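Local atomic coordinates of CDP-glucose-4,6-dehydratase (Yersinia pseudotuberculosis, PDB entry 1RKX), a protein that catalyses the NAD-dependent dehydration of CDP-D-glucose, very probably to CDP-4-dehydro-6-deoxy-D-glucose, as a member of the short-chain dehydrogenase/reductase family. Residues E82-M87 with G122-V127; Y113-I118 with L166-Y171. All coordinates share one frame; numbering follows the deposited sequence.

Contact 1: residues E82-M87 with G122-V127; sequences EIVFHM and GGVKAV. With NAD (nicotinamide-adenine-dinucleotide), chain G.
The carbonyl oxygen of Glu82 is gripped by two successive amides of the incoming chain. Lys125 N makes the shorter bond, 2.8 Å to Glu82 O, but comes in tilted out of the carbonyl plane and bent at its hydrogen (146°). Ala126 N lies in that plane, 3.1 Å from Glu82 O, and is the straighter of the two donors. This forked acceptance pins the start of strand 126-130 beside strand 83-86, and the parallel pairing then runs on: Val84 N gives a 2.9 Å bond to Ala126 O, while Ile83 CA sets its hydrogen toward the same oxygen at 3.3 Å.

Side chains split between the two faces of the sheet. Ile83 and Ala126 share one, CG2 of the isoleucine lying 4.4 Å from CB of the alanine, and helix 236-251 covers them. On the other, Val84 and Val127 face helix 100-121, and Val84 CG2 meets Val124 CG1 of the preceding loop at 3.9 Å, the two side chains crossing at about a right angle; that methyl of Val124 stands anti to its own backbone N (chi1 -180°). The polar ends turn elsewhere, Glu82 to Tyr250 and Arg11 N, Lys125 to Tyr181.

Past the strand, Met87 O accepts a 3.0 Å bond from O3D of NAD, a ribose hydroxyl on the nicotinamide side. Strands 83-86 and 126-130 are neighbours in the seven-stranded parallel sheet of a Rossmann fold, which carries the dinucleotide at the C-terminal ends of its strands.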
loop_
_atom_site.group_PDB
_atom_site.type_symbol
_atom_site.label_atom_id
_atom_site.label_comp_id
_atom_site.label_asym_id
_atom_site.label_seq_id
_atom_site.Cartn_x
_atom_site.Cartn_y
_atom_site.Cartn_z
ATOM N N GLU C 82 12.974 -6.584 -35.755
ATOM C CA GLU C 82 12.078 -7.546 -35.119
ATOM C C GLU C 82 12.221 -7.333 -33.616
ATOM O O GLU C 82 11.343 -7.691 -32.835
ATOM C CB GLU C 82 12.503 -8.981 -35.414
ATOM C CG GLU C 82 12.744 -9.325 -36.858
ATOM C CD GLU C 82 13.396 -10.688 -36.978
ATOM O OE1 GLU C 82 12.733 -11.688 -36.620
ATOM O OE2 GLU C 82 14.573 -10.749 -37.405
ATOM N N ILE C 83 13.357 -6.768 -33.229
ATOM C CA ILE C 83 13.650 -6.510 -31.827
ATOM C C ILE C 83 14.216 -5.106 -31.662
ATOM O O ILE C 83 15.084 -4.676 -32.430
ATOM C CB ILE C 83 14.673 -7.530 -31.279
ATOM C CG1 ILE C 83 14.134 -8.953 -31.448
ATOM C CG2 ILE C 83 14.946 -7.253 -29.800
ATOM C CD1 ILE C 83 15.133 -10.041 -31.078
ATOM N N VAL C 84 13.729 -4.397 -30.648
ATOM C CA VAL C 84 14.183 -3.043 -30.386
ATOM C C VAL C 84 14.605 -2.841 -28.933
ATOM O O VAL C 84 13.901 -3.250 -28.013
ATOM C CB VAL C 84 13.076 -2.010 -30.688
ATOM C CG1 VAL C 84 13.568 -0.610 -30.317
ATOM C CG2 VAL C 84 12.679 -2.073 -32.159
ATOM N N PHE C 85 15.762 -2.218 -28.743
ATOM C CA PHE C 85 16.265 -1.886 -27.413
ATOM C C PHE C 85 16.374 -0.366 -27.393
ATOM O O PHE C 85 17.166 0.216 -28.145
ATOM C CB PHE C 85 17.652 -2.482 -27.163
ATOM C CG PHE C 85 17.652 -3.969 -26.952
ATOM C CD1 PHE C 85 17.895 -4.837 -28.015
ATOM C CD2 PHE C 85 17.431 -4.506 -25.683
ATOM C CE1 PHE C 85 17.924 -6.223 -27.816
ATOM C CE2 PHE C 85 17.457 -5.890 -25.470
ATOM C CZ PHE C 85 17.705 -6.751 -26.541
ATOM N N HIS C 86 15.574 0.282 -26.550
ATOM C CA HIS C 86 15.604 1.735 -26.458
ATOM C C HIS C 86 16.464 2.165 -25.279
ATOM O O HIS C 86 16.033 2.092 -24.127
ATOM C CB HIS C 86 14.175 2.278 -26.316
ATOM C CG HIS C 86 14.098 3.767 -26.144
ATOM N ND1 HIS C 86 14.787 4.649 -26.948
ATOM C CD2 HIS C 86 13.402 4.527 -25.264
ATOM C CE1 HIS C 86 14.523 5.888 -26.570
ATOM N NE2 HIS C 86 13.683 5.842 -25.550
ATOM N N MET C 87 17.686 2.605 -25.569
ATOM C CA MET C 87 18.592 3.044 -24.521
ATOM C C MET C 87 18.982 4.512 -24.600
ATOM O O MET C 87 19.653 5.021 -23.706
ATOM C CB MET C 87 19.853 2.179 -24.508
ATOM C CG MET C 87 19.599 0.777 -23.987
ATOM S SD MET C 87 21.088 -0.047 -23.407
ATOM C CE MET C 87 21.687 -0.694 -24.918
ATOM N N GLY C 122 5.177 -1.665 -37.704
ATOM C CA GLY C 122 4.732 -3.041 -37.557
ATOM C C GLY C 122 5.862 -4.051 -37.671
ATOM O O GLY C 122 6.987 -3.702 -38.023
ATOM N N GLY C 123 5.562 -5.308 -37.357
ATOM C CA GLY C 123 6.564 -6.354 -37.456
ATOM C C GLY C 123 7.508 -6.499 -36.275
ATOM O O GLY C 123 8.242 -7.484 -36.186
ATOM N N VAL C 124 7.516 -5.527 -35.369
ATOM C CA VAL C 124 8.396 -5.620 -34.211
ATOM C C VAL C 124 7.802 -6.624 -33.225
ATOM O O VAL C 124 6.658 -6.485 -32.789
ATOM C CB VAL C 124 8.571 -4.254 -33.528
ATOM C CG1 VAL C 124 9.498 -4.393 -32.331
ATOM C CG2 VAL C 124 9.148 -3.243 -34.527
ATOM N N LYS C 125 8.590 -7.637 -32.875
ATOM C CA LYS C 125 8.142 -8.691 -31.972
ATOM C C LYS C 125 8.460 -8.419 -30.501
ATOM O O LYS C 125 7.679 -8.773 -29.614
ATOM C CB LYS C 125 8.773 -10.028 -32.387
ATOM C CG LYS C 125 8.413 -10.502 -33.800
ATOM C CD LYS C 125 7.299 -11.539 -33.777
ATOM C CE LYS C 125 6.014 -10.952 -33.222
ATOM N NZ LYS C 125 5.004 -11.982 -32.846
ATOM N N ALA C 126 9.605 -7.795 -30.244
ATOM C CA ALA C 126 10.010 -7.502 -28.873
ATOM C C ALA C 126 10.586 -6.105 -28.713
ATOM O O ALA C 126 11.440 -5.673 -29.490
ATOM C CB ALA C 126 11.030 -8.535 -28.396
ATOM N N VAL C 127 10.112 -5.399 -27.691
ATOM C CA VAL C 127 10.590 -4.056 -27.408
ATOM C C VAL C 127 11.040 -4.011 -25.951
ATOM O O VAL C 127 10.273 -4.333 -25.036
ATOM C CB VAL C 127 9.482 -2.995 -27.618
ATOM C CG1 VAL C 127 10.038 -1.590 -27.328
ATOM C CG2 VAL C 127 8.947 -3.069 -29.041
HETATM P PA NAD G . 25.509 7.255 -22.108
HETATM O O1A NAD G . 25.470 8.725 -21.950
HETATM O O2A NAD G . 26.847 6.625 -22.260
HETATM O O5B NAD G . 24.607 6.797 -23.358
HETATM C C5B NAD G . 23.437 7.579 -23.700
HETATM C C4B NAD G . 23.060 7.384 -25.170
HETATM O O4B NAD G . 21.910 8.248 -25.314
HETATM C C3B NAD G . 24.111 7.922 -26.130
HETATM O O3B NAD G . 24.340 6.900 -27.120
HETATM C C2B NAD G . 23.460 9.184 -26.665
HETATM O O2B NAD G . 23.936 9.564 -27.986
HETATM C C1B NAD G . 21.998 8.828 -26.588
HETATM N N9A NAD G . 21.135 9.997 -26.634
HETATM C C8A NAD G . 20.954 10.949 -25.665
HETATM N N7A NAD G . 20.102 11.909 -26.016
HETATM C C5A NAD G . 19.710 11.553 -27.292
HETATM C C6A NAD G . 18.824 12.166 -28.205
HETATM N N6A NAD G . 18.146 13.278 -28.007
HETATM N N1A NAD G . 18.644 11.555 -29.418
HETATM C C2A NAD G . 19.338 10.395 -29.658
HETATM N N3A NAD G . 20.182 9.738 -28.891
HETATM C C4A NAD G . 20.333 10.375 -27.697
HETATM O O3 NAD G . 24.740 6.617 -20.910
HETATM P PN NAD G . 24.474 5.051 -20.514
HETATM O O1N NAD G . 25.157 4.881 -19.229
HETATM O O2N NAD G . 25.028 4.197 -21.596
HETATM O O5D NAD G . 22.905 5.003 -20.314
HETATM C C5D NAD G . 22.163 4.147 -21.190
HETATM C C4D NAD G . 20.697 4.159 -20.806
HETATM O O4D NAD G . 20.653 3.544 -19.476
HETATM C C3D NAD G . 19.992 5.504 -20.625
HETATM O O3D NAD G . 18.595 5.323 -20.932
HETATM C C2D NAD G . 20.198 5.778 -19.142
HETATM O O2D NAD G . 19.227 6.724 -18.664
HETATM C C1D NAD G . 20.001 4.400 -18.567
HETATM N N1N NAD G . 20.572 4.272 -17.232
HETATM C C2N NAD G . 21.954 4.148 -17.005
HETATM C C3N NAD G . 22.494 3.930 -15.627
HETATM C C7N NAD G . 23.951 3.753 -15.483
HETATM O O7N NAD G . 24.377 3.551 -14.335
HETATM N N7N NAD G . 24.813 3.799 -16.520
HETATM C C4N NAD G . 21.540 3.999 -14.455
HETATM C C5N NAD G . 20.114 4.165 -14.872
HETATM C C6N NAD G . 19.686 4.281 -16.111
#

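Contact 2: residues Y113-I118 with L166-Y171; sequences YLLEAI and LVTSSY
Leu115 and Tyr171 meet between two neighbouring helices, 100-121 and 156-175, that lie on one side of the Rossmann sheet. Their short segments run nearly parallel, 19° apart, with axes 10.7 Å from each other at closest approach, and large side chains bridge that spacing.

The apolar part centres on Leu115. Its CB sits over one face of the Tyr171 ring, shifted toward the rim, in a CH-pi contact 3.9 Å from the ring centroid; the nearest ring atom is Tyr171 CD2, 3.5 Å from Leu115 CB. Further out, Leu115 CD1 reaches Tyr171 CB at 3.8 Å and Val167 CG1 at 4.0 Å, so this one methyl touches two successive turns of the opposite helix. With CG of Leu115 anti to its carbonyl carbon (chi1 -65°) and the chain extended beyond, this carries CD1 to the opposite helix. Thr168 adds its CA, 3.9 Å from Leu115 CD1, while its hydroxyl is engaged with Asn129 and with Ala164 O in its own helix.

Phe175 meets the Tyr171 ring edge-to-face, and the second subunit closes in as well, its Pro100 packing on Tyr171 and its Tyr154 O hydrogen-bonded to Ser170 OG, which places the helix pair at a subunit interface.

One buried hydrogen bond joins the two segments. Glu116 bends at chi2 (66°), folding its carboxylate back to the edge of the tyrosine, with the two planes almost perpendicular. A salt bridge from Arg119 and a hydrogen bond with His120, both at Glu116 OE2, probably help keep the carboxylate ionised. Tyr171 OH donates to Glu116 OE1 at 2.6 Å, on the anti side and out of the carboxylate plane.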
loop_
_atom_site.group_PDB
_atom_site.type_symbol
_atom_site.label_atom_id
_atom_site.label_comp_id
_atom_site.label_asym_id
_atom_site.label_seq_id
_atom_site.Cartn_x
_atom_site.Cartn_y
_atom_site.Cartn_z
ATOM N N TYR C 113 7.929 8.908 -29.297
ATOM C CA TYR C 113 8.227 8.821 -30.731
ATOM C C TYR C 113 8.687 7.418 -31.146
ATOM O O TYR C 113 8.339 6.933 -32.226
ATOM C CB TYR C 113 9.303 9.842 -31.113
ATOM C CG TYR C 113 8.889 11.295 -30.934
ATOM C CD1 TYR C 113 9.844 12.276 -30.676
ATOM C CD2 TYR C 113 7.546 11.687 -31.013
ATOM C CE1 TYR C 113 9.483 13.607 -30.494
ATOM C CE2 TYR C 113 7.174 13.025 -30.836
ATOM C CZ TYR C 113 8.151 13.973 -30.575
ATOM O OH TYR C 113 7.813 15.292 -30.383
ATOM N N LEU C 114 9.474 6.771 -30.294
ATOM C CA LEU C 114 9.958 5.425 -30.589
ATOM C C LEU C 114 8.795 4.437 -30.647
ATOM O O LEU C 114 8.673 3.655 -31.601
ATOM C CB LEU C 114 10.953 4.965 -29.521
ATOM C CG LEU C 114 11.444 3.532 -29.764
ATOM C CD1 LEU C 114 12.863 3.573 -30.299
ATOM C CD2 LEU C 114 11.370 2.726 -28.482
ATOM N N LEU C 115 7.941 4.472 -29.627
ATOM C CA LEU C 115 6.788 3.578 -29.563
ATOM C C LEU C 115 5.798 3.858 -30.693
ATOM O O LEU C 115 5.197 2.932 -31.243
ATOM C CB LEU C 115 6.099 3.698 -28.197
ATOM C CG LEU C 115 6.966 3.235 -27.017
ATOM C CD1 LEU C 115 6.287 3.568 -25.688
ATOM C CD2 LEU C 115 7.210 1.732 -27.136
ATOM N N GLU C 116 5.641 5.130 -31.057
ATOM C CA GLU C 116 4.735 5.492 -32.145
ATOM C C GLU C 116 5.262 4.919 -33.466
ATOM O O GLU C 116 4.497 4.400 -34.282
ATOM C CB GLU C 116 4.617 7.018 -32.246
ATOM C CG GLU C 116 3.597 7.529 -33.269
ATOM C CD GLU C 116 2.155 7.189 -32.916
ATOM O OE1 GLU C 116 1.890 6.676 -31.805
ATOM O OE2 GLU C 116 1.272 7.446 -33.764
ATOM N N ALA C 117 6.574 5.009 -33.669
ATOM C CA ALA C 117 7.188 4.488 -34.886
ATOM C C ALA C 117 6.968 2.981 -34.968
ATOM O O ALA C 117 6.600 2.445 -36.016
ATOM C CB ALA C 117 8.679 4.801 -34.898
ATOM N N ILE C 118 7.186 2.300 -33.848
ATOM C CA ILE C 118 7.013 0.856 -33.791
ATOM C C ILE C 118 5.566 0.482 -34.098
ATOM O O ILE C 118 5.294 -0.484 -34.820
ATOM C CB ILE C 118 7.416 0.322 -32.398
ATOM C CG1 ILE C 118 8.923 0.519 -32.206
ATOM C CG2 ILE C 118 7.018 -1.148 -32.254
ATOM C CD1 ILE C 118 9.442 0.146 -30.827
ATOM N N LEU C 166 5.326 5.300 -17.374
ATOM C CA LEU C 166 3.901 5.513 -17.597
ATOM C C LEU C 166 3.578 5.458 -19.093
ATOM O O LEU C 166 2.633 4.780 -19.500
ATOM C CB LEU C 166 3.457 6.864 -17.016
ATOM C CG LEU C 166 2.814 6.816 -15.625
ATOM C CD1 LEU C 166 3.821 6.323 -14.589
ATOM C CD2 LEU C 166 2.293 8.203 -15.254
ATOM N N VAL C 167 4.363 6.167 -19.900
ATOM C CA VAL C 167 4.157 6.192 -21.351
ATOM C C VAL C 167 4.154 4.778 -21.934
ATOM O O VAL C 167 3.272 4.427 -22.719
ATOM C CB VAL C 167 5.268 7.009 -22.067
ATOM C CG1 VAL C 167 5.237 6.745 -23.584
ATOM C CG2 VAL C 167 5.075 8.501 -21.793
ATOM N N THR C 168 5.142 3.979 -21.553
ATOM C CA THR C 168 5.242 2.617 -22.065
ATOM C C THR C 168 4.028 1.804 -21.646
ATOM O O THR C 168 3.487 1.039 -22.439
ATOM C CB THR C 168 6.522 1.917 -21.575
ATOM O OG1 THR C 168 7.662 2.719 -21.902
ATOM C CG2 THR C 168 6.671 0.551 -22.258
ATOM N N SER C 169 3.594 1.979 -20.400
ATOM C CA SER C 169 2.424 1.262 -19.898
ATOM C C SER C 169 1.167 1.593 -20.711
ATOM O O SER C 169 0.390 0.700 -21.074
ATOM C CB SER C 169 2.192 1.613 -18.428
ATOM O OG SER C 169 1.028 0.987 -17.939
ATOM N N SER C 170 0.960 2.879 -20.995
ATOM C CA SER C 170 -0.216 3.284 -21.758
ATOM C C SER C 170 -0.149 2.814 -23.208
ATOM O O SER C 170 -1.151 2.347 -23.748
ATOM C CB SER C 170 -0.397 4.801 -21.736
ATOM O OG SER C 170 -1.524 5.176 -22.527
ATOM N N TYR C 171 1.017 2.938 -23.836
ATOM C CA TYR C 171 1.151 2.503 -25.224
ATOM C C TYR C 171 0.870 1.011 -25.325
ATOM O O TYR C 171 0.200 0.564 -26.255
ATOM C CB TYR C 171 2.548 2.813 -25.772
ATOM C CG TYR C 171 2.568 4.010 -26.699
ATOM C CD1 TYR C 171 2.518 5.312 -26.196
ATOM C CD2 TYR C 171 2.581 3.841 -28.084
ATOM C CE1 TYR C 171 2.475 6.417 -27.052
ATOM C CE2 TYR C 171 2.534 4.935 -28.949
ATOM C CZ TYR C 171 2.482 6.217 -28.429
ATOM O OH TYR C 171 2.436 7.296 -29.288
#

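The segments alternate along the chain: 82-87, 113-118, 122-127, then 166-171. Helix 100-121 thus carries the first half of contact 2 and then leads into strand 126-130 of contact 1, a beta-alpha-beta crossover from strand 83-86 to its neighbour. The two contacts lie about 11 Å apart, centre to centre, and touch directly: Ile118 CD1 packs 3.7 Å from Val127 CG2, and Leu114 CD2 lies 3.6 Å from His86 CB. Together they form successive layers, with the sheet inside and the helix pair outside. Helix 100-121 therefore joins the strands beside the NAD site to a helix pair that meets the second subunit.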